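Ribosomal protein uL16 3-hydroxylase (Escherichia coli, PDB 4CCL) catalyses the iron- and 2-oxoglutarate-dependent 3-hydroxylation of an arginine in ribosomal protein uL16, regulating growth, and forms a homodimer. Local coordinates at residues N87-P92 with R276-I281; A94-P99 with D109-S114. All coordinates share one frame; numbering follows the deposited sequence.

Interaction 1: N87-P92 with R276-I281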
loop_
_atom_site.group_PDB
_atom_site.type_symbol
_atom_site.label_atom_id
_atom_site.label_comp_id
_atom_site.label_asym_id
_atom_site.label_seq_id
_atom_site.Cartn_x
_atom_site.Cartn_y
_atom_site.Cartn_z
ATOM N N ASN B 87 -16.705 7.468 25.866
ATOM C CA ASN B 87 -15.842 8.541 26.350
ATOM C C ASN B 87 -15.776 9.729 25.391
ATOM O O ASN B 87 -15.315 10.811 25.758
ATOM C CB ASN B 87 -14.434 8.014 26.650
ATOM C CG ASN B 87 -13.839 7.247 25.487
ATOM O OD1 ASN B 87 -14.448 6.310 24.971
ATOM N ND2 ASN B 87 -12.647 7.646 25.063
ATOM N N HIS B 88 -16.233 9.518 24.161
ATOM C CA HIS B 88 -16.343 10.599 23.191
ATOM C C HIS B 88 -17.522 11.512 23.526
ATOM O O HIS B 88 -17.386 12.735 23.532
ATOM C CB HIS B 88 -16.487 10.045 21.768
ATOM C CG HIS B 88 -15.274 9.320 21.266
ATOM N ND1 HIS B 88 -15.094 8.997 19.942
ATOM C CD2 HIS B 88 -14.180 8.855 21.921
ATOM C CE1 HIS B 88 -13.942 8.363 19.796
ATOM N NE2 HIS B 88 -13.370 8.265 20.979
ATOM N N TRP B 89 -18.680 10.911 23.793
ATOM C CA TRP B 89 -19.912 11.675 23.979
ATOM C C TRP B 89 -20.295 11.982 25.433
ATOM O O TRP B 89 -21.262 12.704 25.678
ATOM C CB TRP B 89 -21.060 10.938 23.286
ATOM C CG TRP B 89 -20.600 10.192 22.069
ATOM C CD1 TRP B 89 -20.193 8.889 22.008
ATOM C CD2 TRP B 89 -20.479 10.710 20.747
ATOM N NE1 TRP B 89 -19.833 8.564 20.724
ATOM C CE2 TRP B 89 -20.000 9.675 19.920
ATOM C CE3 TRP B 89 -20.732 11.959 20.162
ATOM C CZ2 TRP B 89 -19.769 9.832 18.562
ATOM C CZ3 TRP B 89 -20.504 12.122 18.809
ATOM C CH2 TRP B 89 -20.027 11.065 18.024
ATOM N N HIS B 90 -19.540 11.442 26.386
ATOM C CA HIS B 90 -19.842 11.617 27.808
ATOM C C HIS B 90 -18.565 11.901 28.606
ATOM O O HIS B 90 -17.654 11.077 28.626
ATOM C CB HIS B 90 -20.535 10.359 28.349
ATOM C CG HIS B 90 -21.413 10.600 29.537
ATOM N ND1 HIS B 90 -21.115 10.123 30.795
ATOM C CD2 HIS B 90 -22.599 11.248 29.656
ATOM C CE1 HIS B 90 -22.066 10.476 31.640
ATOM N NE2 HIS B 90 -22.981 11.160 30.970
ATOM N N GLU B 91 -18.500 13.059 29.259
ATOM C CA GLU B 91 -17.323 13.426 30.063
ATOM C C GLU B 91 -17.114 12.560 31.323
ATOM O O GLU B 91 -15.992 12.092 31.576
ATOM C CB GLU B 91 -17.319 14.923 30.429
ATOM C CG GLU B 91 -16.982 15.882 29.298
ATOM C CD GLU B 91 -16.766 17.307 29.797
ATOM O OE1 GLU B 91 -16.268 17.470 30.932
ATOM O OE2 GLU B 91 -17.099 18.261 29.060
ATOM N N PRO B 92 -18.180 12.358 32.128
ATOM C CA PRO B 92 -18.012 11.505 33.312
ATOM C C PRO B 92 -17.490 10.111 32.972
ATOM O O PRO B 92 -16.725 9.537 33.745
ATOM C CB PRO B 92 -19.431 11.416 33.879
ATOM C CG PRO B 92 -20.068 12.690 33.470
ATOM C CD PRO B 92 -19.521 12.979 32.101
ATOM N N ARG B 276 -9.951 5.184 16.348
ATOM C CA ARG B 276 -10.663 4.135 15.624
ATOM C C ARG B 276 -12.170 4.382 15.568
ATOM O O ARG B 276 -12.881 3.732 14.801
ATOM C CB ARG B 276 -10.374 2.761 16.238
ATOM C CG ARG B 276 -8.983 2.219 15.932
ATOM C CD ARG B 276 -8.698 0.911 16.668
ATOM N NE ARG B 276 -9.533 -0.196 16.207
ATOM C CZ ARG B 276 -10.598 -0.655 16.858
ATOM N NH1 ARG B 276 -10.966 -0.100 18.005
ATOM N NH2 ARG B 276 -11.294 -1.669 16.363
ATOM N N HIS B 277 -12.655 5.318 16.378
ATOM C CA HIS B 277 -14.070 5.675 16.365
ATOM C C HIS B 277 -14.265 7.162 16.087
ATOM O O HIS B 277 -13.348 7.963 16.269
ATOM C CB HIS B 277 -14.739 5.299 17.688
ATOM C CG HIS B 277 -14.564 3.860 18.068
ATOM N ND1 HIS B 277 -13.660 3.453 19.027
ATOM C CD2 HIS B 277 -15.170 2.741 17.618
ATOM C CE1 HIS B 277 -13.721 2.140 19.151
ATOM N NE2 HIS B 277 -14.628 1.680 18.309
ATOM N N GLU B 278 -15.469 7.522 15.653
ATOM C CA GLU B 278 -15.781 8.905 15.308
ATOM C C GLU B 278 -15.774 9.818 16.533
ATOM O O GLU B 278 -16.449 9.551 17.531
ATOM C CB GLU B 278 -17.137 8.975 14.601
ATOM C CG GLU B 278 -17.550 10.377 14.182
ATOM C CD GLU B 278 -18.769 10.384 13.282
ATOM O OE1 GLU B 278 -19.873 10.056 13.767
ATOM O OE2 GLU B 278 -18.622 10.722 12.088
ATOM N N LEU B 279 -14.991 10.890 16.451
ATOM C CA LEU B 279 -14.970 11.924 17.481
ATOM C C LEU B 279 -16.222 12.801 17.393
ATOM O O LEU B 279 -16.875 12.857 16.353
ATOM C CB LEU B 279 -13.709 12.794 17.362
ATOM C CG LEU B 279 -12.356 12.198 17.784
ATOM C CD1 LEU B 279 -12.464 11.509 19.138
ATOM C CD2 LEU B 279 -11.775 11.254 16.734
ATOM N N ASP B 280 -16.541 13.497 18.479
ATOM C CA ASP B 280 -17.648 14.437 18.464
ATOM C C ASP B 280 -17.007 15.755 18.091
ATOM O O ASP B 280 -16.356 16.379 18.914
ATOM C CB ASP B 280 -18.243 14.533 19.876
ATOM C CG ASP B 280 -19.429 15.494 19.974
ATOM O OD1 ASP B 280 -19.507 16.467 19.194
ATOM O OD2 ASP B 280 -20.290 15.277 20.853
ATOM N N ILE B 281 -17.262 16.224 16.878
ATOM C CA ILE B 281 -16.518 17.367 16.367
ATOM C C ILE B 281 -17.438 18.504 15.960
ATOM O O ILE B 281 -18.251 18.370 15.046
ATOM C CB ILE B 281 -15.573 16.969 15.203
ATOM C CG1 ILE B 281 -14.412 16.119 15.735
ATOM C CG2 ILE B 281 -15.054 18.204 14.482
ATOM C CD1 ILE B 281 -13.191 16.075 14.826
HETATM O O HOH W 1 -19.196 15.147 23.419
#

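Interaction 2: A94-P99 with D109-S114. With SO4 (sulfate ion), chain L.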
loop_
_atom_site.group_PDB
_atom_site.type_symbol
_atom_site.label_atom_id
_atom_site.label_comp_id
_atom_site.label_asym_id
_atom_site.label_seq_id
_atom_site.Cartn_x
_atom_site.Cartn_y
_atom_site.Cartn_z
ATOM N N ALA B 94 -15.579 9.556 30.338
ATOM C CA ALA B 94 -14.198 9.830 29.960
ATOM C C ALA B 94 -13.287 9.814 31.178
ATOM O O ALA B 94 -12.127 9.401 31.087
ATOM C CB ALA B 94 -14.094 11.164 29.236
ATOM N N ALA B 95 -13.817 10.256 32.317
ATOM C CA ALA B 95 -13.060 10.214 33.572
ATOM C C ALA B 95 -12.539 8.815 33.942
ATOM O O ALA B 95 -11.495 8.690 34.583
ATOM C CB ALA B 95 -13.878 10.793 34.709
ATOM N N LEU B 96 -13.262 7.773 33.539
ATOM C CA LEU B 96 -12.867 6.394 33.841
ATOM C C LEU B 96 -11.531 5.996 33.209
ATOM O O LEU B 96 -10.861 5.080 33.687
ATOM C CB LEU B 96 -13.953 5.404 33.395
ATOM C CG LEU B 96 -14.782 4.687 34.465
ATOM C CD1 LEU B 96 -15.428 3.434 33.888
ATOM C CD2 LEU B 96 -13.932 4.346 35.678
HETATM N N MSE B 97 -11.157 6.679 32.132
HETATM C CA MSE B 97 -9.955 6.344 31.375
HETATM C C MSE B 97 -8.679 6.764 32.103
HETATM O O MSE B 97 -7.667 6.062 32.054
HETATM C CB MSE B 97 -10.012 7.001 29.992
HETATM C CG MSE B 97 -11.244 6.634 29.183
HETATM SE SE MSE B 97 -10.887 5.283 27.826
HETATM C CE MSE B 97 -9.792 6.347 26.619
ATOM N N ARG B 98 -8.742 7.908 32.781
ATOM C CA ARG B 98 -7.585 8.498 33.469
ATOM C C ARG B 98 -6.717 7.576 34.350
ATOM O O ARG B 98 -5.492 7.659 34.288
ATOM C CB ARG B 98 -7.993 9.760 34.246
ATOM C CG ARG B 98 -8.125 11.008 33.383
ATOM C CD ARG B 98 -8.359 12.261 34.221
ATOM N NE ARG B 98 -9.753 12.411 34.635
ATOM C CZ ARG B 98 -10.148 12.616 35.889
ATOM N NH1 ARG B 98 -9.257 12.693 36.868
ATOM N NH2 ARG B 98 -11.439 12.744 36.166
ATOM N N PRO B 99 -7.333 6.706 35.174
ATOM C CA PRO B 99 -6.505 5.820 36.006
ATOM C C PRO B 99 -5.596 4.871 35.217
ATOM O O PRO B 99 -4.640 4.339 35.780
ATOM C CB PRO B 99 -7.545 5.013 36.792
ATOM C CG PRO B 99 -8.730 5.896 36.857
ATOM C CD PRO B 99 -8.757 6.628 35.552
ATOM N N ASP B 109 -7.268 2.369 23.649
ATOM C CA ASP B 109 -8.192 2.627 22.550
ATOM C C ASP B 109 -9.341 3.545 22.946
ATOM O O ASP B 109 -9.316 4.734 22.628
ATOM C CB ASP B 109 -8.748 1.312 21.994
ATOM C CG ASP B 109 -9.559 1.511 20.724
ATOM O OD1 ASP B 109 -9.412 2.573 20.086
ATOM O OD2 ASP B 109 -10.338 0.604 20.359
ATOM N N ASP B 110 -10.311 2.997 23.674
ATOM C CA ASP B 110 -11.537 3.708 24.037
ATOM C C ASP B 110 -12.334 2.938 25.091
ATOM O O ASP B 110 -11.944 1.845 25.503
ATOM C CB ASP B 110 -12.419 3.943 22.804
ATOM C CG ASP B 110 -12.021 5.182 22.022
ATOM O OD1 ASP B 110 -11.751 6.225 22.654
ATOM O OD2 ASP B 110 -11.955 5.105 20.778
ATOM N N LEU B 111 -13.468 3.508 25.492
ATOM C CA LEU B 111 -14.330 2.929 26.519
ATOM C C LEU B 111 -15.664 2.507 25.906
ATOM O O LEU B 111 -16.445 3.356 25.474
ATOM C CB LEU B 111 -14.568 3.965 27.628
ATOM C CG LEU B 111 -15.069 3.581 29.030
ATOM C CD1 LEU B 111 -16.502 3.083 29.040
ATOM C CD2 LEU B 111 -14.161 2.552 29.663
HETATM N N MSE B 112 -15.936 1.204 25.881
HETATM C CA MSE B 112 -17.234 0.742 25.390
HETATM C C MSE B 112 -18.087 0.218 26.545
HETATM O O MSE B 112 -17.595 -0.494 27.416
HETATM C CB MSE B 112 -17.077 -0.298 24.267
HETATM C CG MSE B 112 -17.069 -1.763 24.705
HETATM SE SE MSE B 112 -18.858 -2.558 24.868
HETATM C CE MSE B 112 -18.311 -4.350 25.391
ATOM N N ILE B 113 -19.362 0.595 26.560
ATOM C CA ILE B 113 -20.247 0.221 27.661
ATOM C C ILE B 113 -21.309 -0.775 27.211
ATOM O O ILE B 113 -21.878 -0.631 26.135
ATOM C CB ILE B 113 -20.956 1.458 28.259
ATOM C CG1 ILE B 113 -19.927 2.480 28.737
ATOM C CG2 ILE B 113 -21.880 1.059 29.406
ATOM C CD1 ILE B 113 -20.529 3.708 29.377
ATOM N N SER B 114 -21.576 -1.784 28.035
ATOM C CA SER B 114 -22.671 -2.700 27.743
ATOM C C SER B 114 -23.679 -2.749 28.887
ATOM O O SER B 114 -23.301 -2.841 30.054
ATOM C CB SER B 114 -22.149 -4.108 27.436
ATOM O OG SER B 114 -21.648 -4.741 28.602
HETATM S S SO4 L . -19.532 -7.218 27.194
HETATM O O1 SO4 L . -19.302 -6.138 28.150
HETATM O O2 SO4 L . -18.289 -7.534 26.495
HETATM O O3 SO4 L . -19.988 -8.412 27.899
HETATM O O4 SO4 L . -20.545 -6.790 26.236
#

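Interaction 1: N87-P92 with R276-I281
His88 and Glu278 share the one direct hydrogen bond of this contact: His88 ND1 donates to the backbone O of Glu278 at 2.8 Å, 162° at the hydrogen. The acceptor lies almost in the imidazole plane, whereas the donor stands well above the carbonyl plane of Glu278. The other ring nitrogen, NE2, makes a weak hydrogen bond to Asp110 OD1, so both ring nitrogens are engaged. A water forms a second polar link, donating to His88 O and to Asp280 OD2. These bonds tie the short helix 86-89, close to the JmjC sheet, to the loop between helices 263-272 and 290-298, in the region assigned to the ROXA-like winged helix. Van der Waals contacts of the two rings surround these bonds. Leu279 CD1 sits over one face of the His88 ring, a CH-pi contact 3.7 Å from the centroid, reached because CG lies beside the backbone N (chi1 -73°). Trp89 brings CZ3 of its six-membered ring to within 3.5 Å of Asp280 CB, the two side chains crossing at a slant with ring and carboxylate planes 40° apart. Trp89 CZ2 also approaches Glu278 O, at 3.5 Å. A leucine in place of His88 would probably leave the Glu278 carbonyl without this donor and Asp110 without its weak one.

Interaction 2: A94-P99 with D109-S114
Strand 108-116 of the antiparallel sheet in the JmjC domain, a cupin-type double-stranded beta-helix, meets here the turn that follows helix 91-94. Nine residues lie between the two segments, and the contact between them is buried and made by van der Waals packing. Selenomethionine Met97 carries most of it. Its CG stands beside the backbone N (chi1 -56°), and further bends at chi2 and chi3 fold the chain so that the selenium comes to rest on the strand backbone: SE lies 3.9 Å from Asp110 C and equally far from Leu111 CB. The terminal methyl CE lies 4.1 Å from Asp110 CA. Met97 N is bonded to Ala94 O at 3.1 Å, a bond within the turn itself. Leu96 takes a looser part, its CD1 meeting Leu111 CD2 at 4.5 Å. Leu111 also packs on Val200 and Leu96 on Tyr198, so both leucines lie against the neighbouring strand 195-202. The carboxylates of Asp109 and Asp110 have their polar partners elsewhere, Asp109 in a salt bridge with Arg276, Asp110 in hydrogen bonds with Asn87 and His277. At its other end the strand enters the inferred substrate-binding site with Ser114, which here holds a sulfate, probably from the crystallisation liquor and also bonded to Arg140, another inferred substrate-binding residue. The Ser114 hydroxyl, placed between backbone N and carbonyl carbon (chi1 71°), donates from OG to sulfate O1 at 2.8 Å, while the methyl CE of selenomethionine Met112 lies 3.4 Å from sulfate O2.

In the fold
Interaction 1 is a surface contact between parts distant in sequence, bringing helix 86-89 against a loop of the region assigned to the winged helix; interaction 2 is local and buried, setting a turn on a strand of the JmjC sheet. Their chemistry follows: a direct hydrogen bond, a water link and aromatic packing in the first, apolar and selenium contacts in the second. The two touch directly, their centres about 10 Å apart. The acidic pair that opens segment 109-114 is met from both segments of interaction 1, and Asn87 in addition accepts a hydrogen bond from the Leu111 amide while packing on Met97. Strand 108-116 thus takes part in both arrangements.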